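Local coordinates for protein DNMT2 (Spodoptera frugiperda, PDB 4H0N) that probably methylates cytosine 38 in the anticodon loop of tRNA(Asp), using S-adenosyl-L-methionine as methyl donor, and probably also acts as a DNA (cytosine-5)-methyltransferase, at residues I65-C79 and L109-K121. The protein carries 3 engineered substitutions. Numbering follows the deposited sequence.
With SAH (S-adenosyl-L-homocysteine), chain E.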
loop_
_atom_site.group_PDB
_atom_site.type_symbol
_atom_site.label_atom_id
_atom_site.label_comp_id
_atom_site.label_asym_id
_atom_site.label_seq_id
_atom_site.Cartn_x
_atom_site.Cartn_y
_atom_site.Cartn_z
ATOM N N ILE A 65 7.359 21.392 12.439
ATOM C CA ILE A 65 7.872 20.813 11.207
ATOM C C ILE A 65 9.143 21.546 10.774
ATOM O O ILE A 65 10.079 20.935 10.252
ATOM C CB ILE A 65 6.811 20.858 10.083
ATOM C CG1 ILE A 65 5.660 19.901 10.408
ATOM C CG2 ILE A 65 7.425 20.502 8.728
ATOM C CD1 ILE A 65 4.529 19.943 9.395
ATOM N N LYS A 66 9.178 22.854 11.019
ATOM C CA LYS A 66 10.324 23.680 10.643
ATOM C C LYS A 66 11.538 23.402 11.524
ATOM O O LYS A 66 12.673 23.419 11.051
ATOM C CB LYS A 66 9.969 25.168 10.708
ATOM C CG LYS A 66 10.839 26.044 9.820
ATOM C CD LYS A 66 10.788 27.509 10.234
ATOM C CE LYS A 66 11.710 27.787 11.420
ATOM N NZ LYS A 66 11.869 29.242 11.700
ATOM N N LYS A 67 11.302 23.147 12.805
ATOM C CA LYS A 67 12.399 22.883 13.730
ATOM C C LYS A 67 13.048 21.529 13.437
ATOM O O LYS A 67 14.242 21.343 13.664
ATOM C CB LYS A 67 11.922 22.974 15.185
ATOM C CG LYS A 67 11.581 21.648 15.843
ATOM C CD LYS A 67 10.546 21.849 16.932
ATOM C CE LYS A 67 10.870 21.039 18.168
ATOM N NZ LYS A 67 10.692 21.887 19.370
ATOM N N TRP A 68 12.257 20.596 12.911
ATOM C CA TRP A 68 12.759 19.275 12.547
ATOM C C TRP A 68 13.637 19.345 11.313
ATOM O O TRP A 68 14.390 18.414 11.027
ATOM C CB TRP A 68 11.605 18.323 12.275
ATOM C CG TRP A 68 10.846 17.957 13.486
ATOM C CD1 TRP A 68 11.238 18.116 14.780
ATOM C CD2 TRP A 68 9.542 17.366 13.527
ATOM N NE1 TRP A 68 10.257 17.660 15.629
ATOM C CE2 TRP A 68 9.211 17.196 14.885
ATOM C CE3 TRP A 68 8.630 16.974 12.546
ATOM C CZ2 TRP A 68 7.995 16.642 15.284
ATOM C CZ3 TRP A 68 7.428 16.425 12.947
ATOM C CH2 TRP A 68 7.121 16.263 14.303
ATOM N N ASN A 69 13.512 20.451 10.585
ATOM C CA ASN A 69 14.311 20.718 9.398
ATOM C C ASN A 69 14.029 19.749 8.252
ATOM O O ASN A 69 14.909 19.472 7.439
ATOM C CB ASN A 69 15.807 20.738 9.742
ATOM C CG ASN A 69 16.621 21.563 8.765
ATOM O OD1 ASN A 69 16.196 22.635 8.335
ATOM N ND2 ASN A 69 17.797 21.063 8.403
ATOM N N VAL A 70 12.800 19.242 8.184
ATOM C CA VAL A 70 12.409 18.370 7.081
ATOM C C VAL A 70 12.379 19.148 5.766
ATOM O O VAL A 70 12.059 20.338 5.746
ATOM C CB VAL A 70 11.047 17.654 7.337
ATOM C CG1 VAL A 70 10.722 17.635 8.820
ATOM C CG2 VAL A 70 9.913 18.301 6.548
ATOM N N ASP A 71 12.746 18.477 4.677
ATOM C CA ASP A 71 12.713 19.078 3.348
ATOM C C ASP A 71 11.879 18.205 2.433
ATOM O O ASP A 71 11.581 18.578 1.297
ATOM C CB ASP A 71 14.127 19.226 2.776
ATOM C CG ASP A 71 14.810 17.884 2.528
ATOM O OD1 ASP A 71 14.668 16.972 3.367
ATOM O OD2 ASP A 71 15.494 17.739 1.493
ATOM N N THR A 72 11.504 17.038 2.953
ATOM C CA THR A 72 10.846 15.997 2.173
ATOM C C THR A 72 9.700 15.371 2.954
ATOM O O THR A 72 9.878 14.950 4.095
ATOM C CB THR A 72 11.844 14.879 1.786
ATOM O OG1 THR A 72 12.929 15.441 1.035
ATOM C CG2 THR A 72 11.156 13.791 0.964
ATOM N N ILE A 73 8.526 15.307 2.335
ATOM C CA ILE A 73 7.368 14.674 2.959
ATOM C C ILE A 73 6.914 13.428 2.185
ATOM O O ILE A 73 6.695 13.484 0.973
ATOM C CB ILE A 73 6.192 15.673 3.120
ATOM C CG1 ILE A 73 6.565 16.783 4.105
ATOM C CG2 ILE A 73 4.934 14.959 3.589
ATOM C CD1 ILE A 73 5.518 17.858 4.240
ATOM N N LEU A 74 6.803 12.306 2.894
ATOM C CA LEU A 74 6.259 11.069 2.335
ATOM C C LEU A 74 4.941 10.754 3.027
ATOM O O LEU A 74 4.882 10.650 4.253
ATOM C CB LEU A 74 7.237 9.911 2.522
ATOM C CG LEU A 74 8.609 10.083 1.875
ATOM C CD1 LEU A 74 9.437 8.834 2.095
ATOM C CD2 LEU A 74 8.472 10.394 0.392
ATOM N N MET A 75 3.879 10.603 2.251
ATOM C CA MET A 75 2.567 10.484 2.857
ATOM C C MET A 75 1.581 9.630 2.076
ATOM O O MET A 75 1.500 9.709 0.857
ATOM C CB MET A 75 1.981 11.875 3.078
ATOM C CG MET A 75 1.836 12.697 1.819
ATOM S SD MET A 75 1.041 14.272 2.187
ATOM C CE MET A 75 0.940 14.998 0.557
ATOM N N SER A 76 0.822 8.815 2.798
ATOM C CA SER A 76 -0.262 8.060 2.187
ATOM C C SER A 76 -1.542 8.195 3.007
ATOM O O SER A 76 -1.941 7.261 3.701
ATOM C CB SER A 76 0.130 6.587 2.007
ATOM O OG SER A 76 0.778 6.080 3.160
ATOM N N PRO A 77 -2.192 9.368 2.921
ATOM C CA PRO A 77 -3.414 9.656 3.677
ATOM C C PRO A 77 -4.571 8.751 3.267
ATOM O O PRO A 77 -4.854 8.617 2.077
ATOM C CB PRO A 77 -3.716 11.113 3.314
ATOM C CG PRO A 77 -3.047 11.329 2.002
ATOM C CD PRO A 77 -1.811 10.486 2.038
ATOM N N PRO A 78 -5.238 8.134 4.253
ATOM C CA PRO A 78 -6.322 7.180 4.018
ATOM C C PRO A 78 -7.578 7.872 3.511
ATOM O O PRO A 78 -7.737 9.079 3.701
ATOM C CB PRO A 78 -6.581 6.621 5.413
ATOM C CG PRO A 78 -6.230 7.747 6.320
ATOM C CD PRO A 78 -5.034 8.387 5.691
ATOM N N CYS A 79 -8.488 7.113 2.919
ATOM C CA CYS A 79 -9.778 7.649 2.519
ATOM C C CYS A 79 -10.782 7.471 3.647
ATOM O O CYS A 79 -11.268 6.392 3.911
ATOM C CB CYS A 79 -10.273 6.924 1.291
ATOM S SG CYS A 79 -11.414 7.814 0.243
ATOM N N LEU A 109 5.026 25.718 4.970
ATOM C CA LEU A 109 6.043 24.683 5.072
ATOM C C LEU A 109 7.210 25.107 4.192
ATOM O O LEU A 109 7.545 24.438 3.212
ATOM C CB LEU A 109 5.481 23.323 4.651
ATOM C CG LEU A 109 4.353 22.804 5.557
ATOM C CD1 LEU A 109 3.848 21.430 5.131
ATOM C CD2 LEU A 109 4.784 22.783 7.019
ATOM N N ASP A 110 7.817 26.234 4.565
ATOM C CA ASP A 110 8.798 26.946 3.742
ATOM C C ASP A 110 10.012 26.104 3.338
ATOM O O ASP A 110 10.581 26.311 2.267
ATOM C CB ASP A 110 9.273 28.215 4.464
ATOM C CG ASP A 110 8.128 29.020 5.068
ATOM O OD1 ASP A 110 8.226 29.400 6.259
ATOM O OD2 ASP A 110 7.136 29.286 4.353
ATOM N N ASN A 111 10.401 25.163 4.199
ATOM C CA ASN A 111 11.574 24.322 3.967
ATOM C C ASN A 111 11.283 23.106 3.085
ATOM O O ASN A 111 12.180 22.607 2.398
ATOM C CB ASN A 111 12.174 23.856 5.300
ATOM C CG ASN A 111 13.624 23.389 5.171
ATOM O OD1 ASN A 111 14.475 23.768 5.975
ATOM N ND2 ASN A 111 13.908 22.564 4.169
ATOM N N VAL A 112 10.047 22.618 3.119
ATOM C CA VAL A 112 9.683 21.424 2.367
ATOM C C VAL A 112 9.882 21.587 0.858
ATOM O O VAL A 112 9.258 22.439 0.226
ATOM C CB VAL A 112 8.242 20.998 2.660
ATOM C CG1 VAL A 112 7.877 19.780 1.831
ATOM C CG2 VAL A 112 8.080 20.702 4.144
ATOM N N ASP A 113 10.760 20.757 0.294
ATOM C CA ASP A 113 11.114 20.839 -1.125
ATOM C C ASP A 113 10.496 19.726 -1.968
ATOM O O ASP A 113 10.119 19.938 -3.121
ATOM C CB ASP A 113 12.636 20.816 -1.300
ATOM C CG ASP A 113 13.275 22.167 -1.051
ATOM O OD1 ASP A 113 12.638 23.194 -1.358
ATOM O OD2 ASP A 113 14.420 22.200 -0.556
ATOM N N TYR A 114 10.405 18.535 -1.397
ATOM C CA TYR A 114 9.919 17.394 -2.144
ATOM C C TYR A 114 8.750 16.735 -1.433
ATOM O O TYR A 114 8.809 16.470 -0.236
ATOM C CB TYR A 114 11.042 16.378 -2.333
ATOM C CG TYR A 114 12.347 16.973 -2.807
ATOM C CD1 TYR A 114 13.317 17.377 -1.898
ATOM C CD2 TYR A 114 12.620 17.111 -4.163
ATOM C CE1 TYR A 114 14.521 17.912 -2.323
ATOM C CE2 TYR A 114 13.821 17.644 -4.599
ATOM C CZ TYR A 114 14.767 18.044 -3.676
ATOM O OH TYR A 114 15.964 18.580 -4.108
ATOM N N ILE A 115 7.686 16.467 -2.176
ATOM C CA ILE A 115 6.529 15.780 -1.621
ATOM C C ILE A 115 6.206 14.584 -2.493
ATOM O O ILE A 115 6.162 14.702 -3.716
ATOM C CB ILE A 115 5.294 16.701 -1.583
ATOM C CG1 ILE A 115 5.548 17.910 -0.685
ATOM C CG2 ILE A 115 4.081 15.954 -1.085
ATOM C CD1 ILE A 115 4.393 18.899 -0.657
ATOM N N LEU A 116 6.002 13.426 -1.868
ATOM C CA LEU A 116 5.467 12.258 -2.568
ATOM C C LEU A 116 4.249 11.736 -1.827
ATOM O O LEU A 116 4.332 11.415 -0.643
ATOM C CB LEU A 116 6.514 11.145 -2.697
ATOM C CG LEU A 116 6.129 9.935 -3.563
ATOM C CD1 LEU A 116 7.373 9.362 -4.216
ATOM C CD2 LEU A 116 5.402 8.849 -2.769
ATOM N N MET A 117 3.125 11.640 -2.529
ATOM C CA MET A 117 1.912 11.105 -1.933
ATOM C C MET A 117 1.346 9.927 -2.715
ATOM O O MET A 117 1.228 9.987 -3.935
ATOM C CB MET A 117 0.851 12.196 -1.812
ATOM C CG MET A 117 -0.525 11.678 -1.416
ATOM S SD MET A 117 -1.865 12.807 -1.837
ATOM C CE MET A 117 -1.367 13.315 -3.478
ATOM N N GLU A 118 1.000 8.859 -1.999
ATOM C CA GLU A 118 0.188 7.777 -2.554
ATOM C C GLU A 118 -1.281 7.981 -2.164
ATOM O O GLU A 118 -1.580 8.524 -1.102
ATOM C CB GLU A 118 0.673 6.411 -2.061
ATOM C CG GLU A 118 -0.152 5.247 -2.601
ATOM C CD GLU A 118 0.099 3.943 -1.874
ATOM O OE1 GLU A 118 1.269 3.510 -1.814
ATOM O OE2 GLU A 118 -0.878 3.345 -1.369
ATOM N N ASN A 119 -2.198 7.555 -3.024
ATOM C CA ASN A 119 -3.615 7.709 -2.745
ATOM C C ASN A 119 -4.425 6.601 -3.407
ATOM O O ASN A 119 -3.865 5.758 -4.099
ATOM C CB ASN A 119 -4.091 9.086 -3.204
ATOM C CG ASN A 119 -4.957 9.773 -2.171
ATOM O OD1 ASN A 119 -6.007 9.261 -1.787
ATOM N ND2 ASN A 119 -4.511 10.930 -1.704
ATOM N N VAL A 120 -5.736 6.587 -3.189
ATOM C CA VAL A 120 -6.573 5.545 -3.776
ATOM C C VAL A 120 -6.843 5.842 -5.236
ATOM O O VAL A 120 -6.731 6.985 -5.676
ATOM C CB VAL A 120 -7.932 5.398 -3.054
ATOM C CG1 VAL A 120 -7.742 4.821 -1.660
ATOM C CG2 VAL A 120 -8.666 6.734 -3.003
ATOM N N LYS A 121 -7.189 4.805 -5.988
ATOM C CA LYS A 121 -7.654 4.983 -7.348
ATOM C C LYS A 121 -8.906 5.842 -7.284
ATOM O O LYS A 121 -9.802 5.583 -6.483
ATOM C CB LYS A 121 -7.982 3.626 -7.974
ATOM C CG LYS A 121 -7.865 3.584 -9.495
ATOM C CD LYS A 121 -8.975 4.367 -10.182
ATOM C CE LYS A 121 -8.576 4.796 -11.583
ATOM N NZ LYS A 121 -9.466 5.879 -12.089
HETATM N N SAH E . 1.563 3.749 4.055
HETATM C CA SAH E . 1.459 3.219 5.411
HETATM C CB SAH E . 0.046 3.346 5.995
HETATM C CG SAH E . -1.050 3.950 5.121
HETATM S SD SAH E . -2.699 3.475 5.711
HETATM C C SAH E . 1.984 1.784 5.510
HETATM O O SAH E . 1.453 0.955 6.253
HETATM O OXT SAH E . 2.963 1.416 4.863
HETATM C "C5'" SAH E . -2.936 5.036 6.603
HETATM C "C4'" SAH E . -2.533 4.987 8.077
HETATM O "O4'" SAH E . -2.510 6.302 8.599
HETATM C "C3'" SAH E . -3.488 4.189 8.956
HETATM O "O3'" SAH E . -2.845 3.021 9.418
HETATM C "C2'" SAH E . -3.839 5.098 10.123
HETATM O "O2'" SAH E . -3.531 4.492 11.358
HETATM C "C1'" SAH E . -2.975 6.332 9.935
HETATM N N9 SAH E . -3.730 7.577 10.187
HETATM C C8 SAH E . -5.020 7.854 9.810
HETATM N N7 SAH E . -5.335 9.102 10.228
HETATM C C5 SAH E . -4.267 9.628 10.869
HETATM C C6 SAH E . -4.050 10.855 11.487
HETATM N N6 SAH E . -5.012 11.773 11.516
HETATM N N1 SAH E . -2.827 11.116 12.071
HETATM C C2 SAH E . -1.830 10.161 12.042
HETATM N N3 SAH E . -2.052 8.944 11.430
HETATM C C4 SAH E . -3.251 8.680 10.852
#
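Asp71 O is gripped by two consecutive amides, those of Asp113 and Tyr114; Tyr114 N, 2.9 Å from Asp71 O, lies in the carbonyl plane, whereas the Asp113 donor is tilted 29° from it, a bond modelled short and of doubtful length. From there strands 72-75 and 114-119 run parallel, their axes 4.7 Å apart, and the bonds alternate in direction: Ile73 N to Tyr114 O, Leu116 N to Ile73 O (2.9 Å), Met75 N to Leu116 O and Glu118 N to Met75 O.

On the Ile73 and Met75 face, Ile73 CD1 meets Val112 CG2 at 3.8 Å, the two side chains crossing at about a right angle, while Leu109 packs against Ile65 of helix 62-67. Met75 CG sits between its backbone N and carbonyl carbon (chi1 59°), and the extended chain beyond lays CE 3.7 Å from Ile115 CG2 and equally near Met117 CB. On the other face, Leu74 CD2 rests on Leu116 CB. Just before the strand, Asp71 OD2 lies at the edge of the Tyr114 ring, in its plane, 3.9 Å from CE1; the carboxylate is hydrogen-bonded through OD1 to Lys5 main-chain N and through OD2 to His4 ND1.

Past the strand, Ser76 OG accepts from the amino N of S-adenosylhomocysteine at 2.6 Å, and Cys79, probably the catalytic residue, follows. Asn119 ND2 approaches Pro77 CG to 4.0 Å and makes a weak bond to Met117 SD, while OD1 accepts from Val120 N; an alanine here would probably leave Val120 N without its side-chain acceptor and remove the contact with Pro77 CG.

This pair forms the centre of the Rossmann-like methyltransferase sheet: strand 4-9 bonds to the far edge of 72-75, strand 161-168 adjoins 114-119 antiparallel, and helix 99-105 covers Met75, Pro77 and Met117.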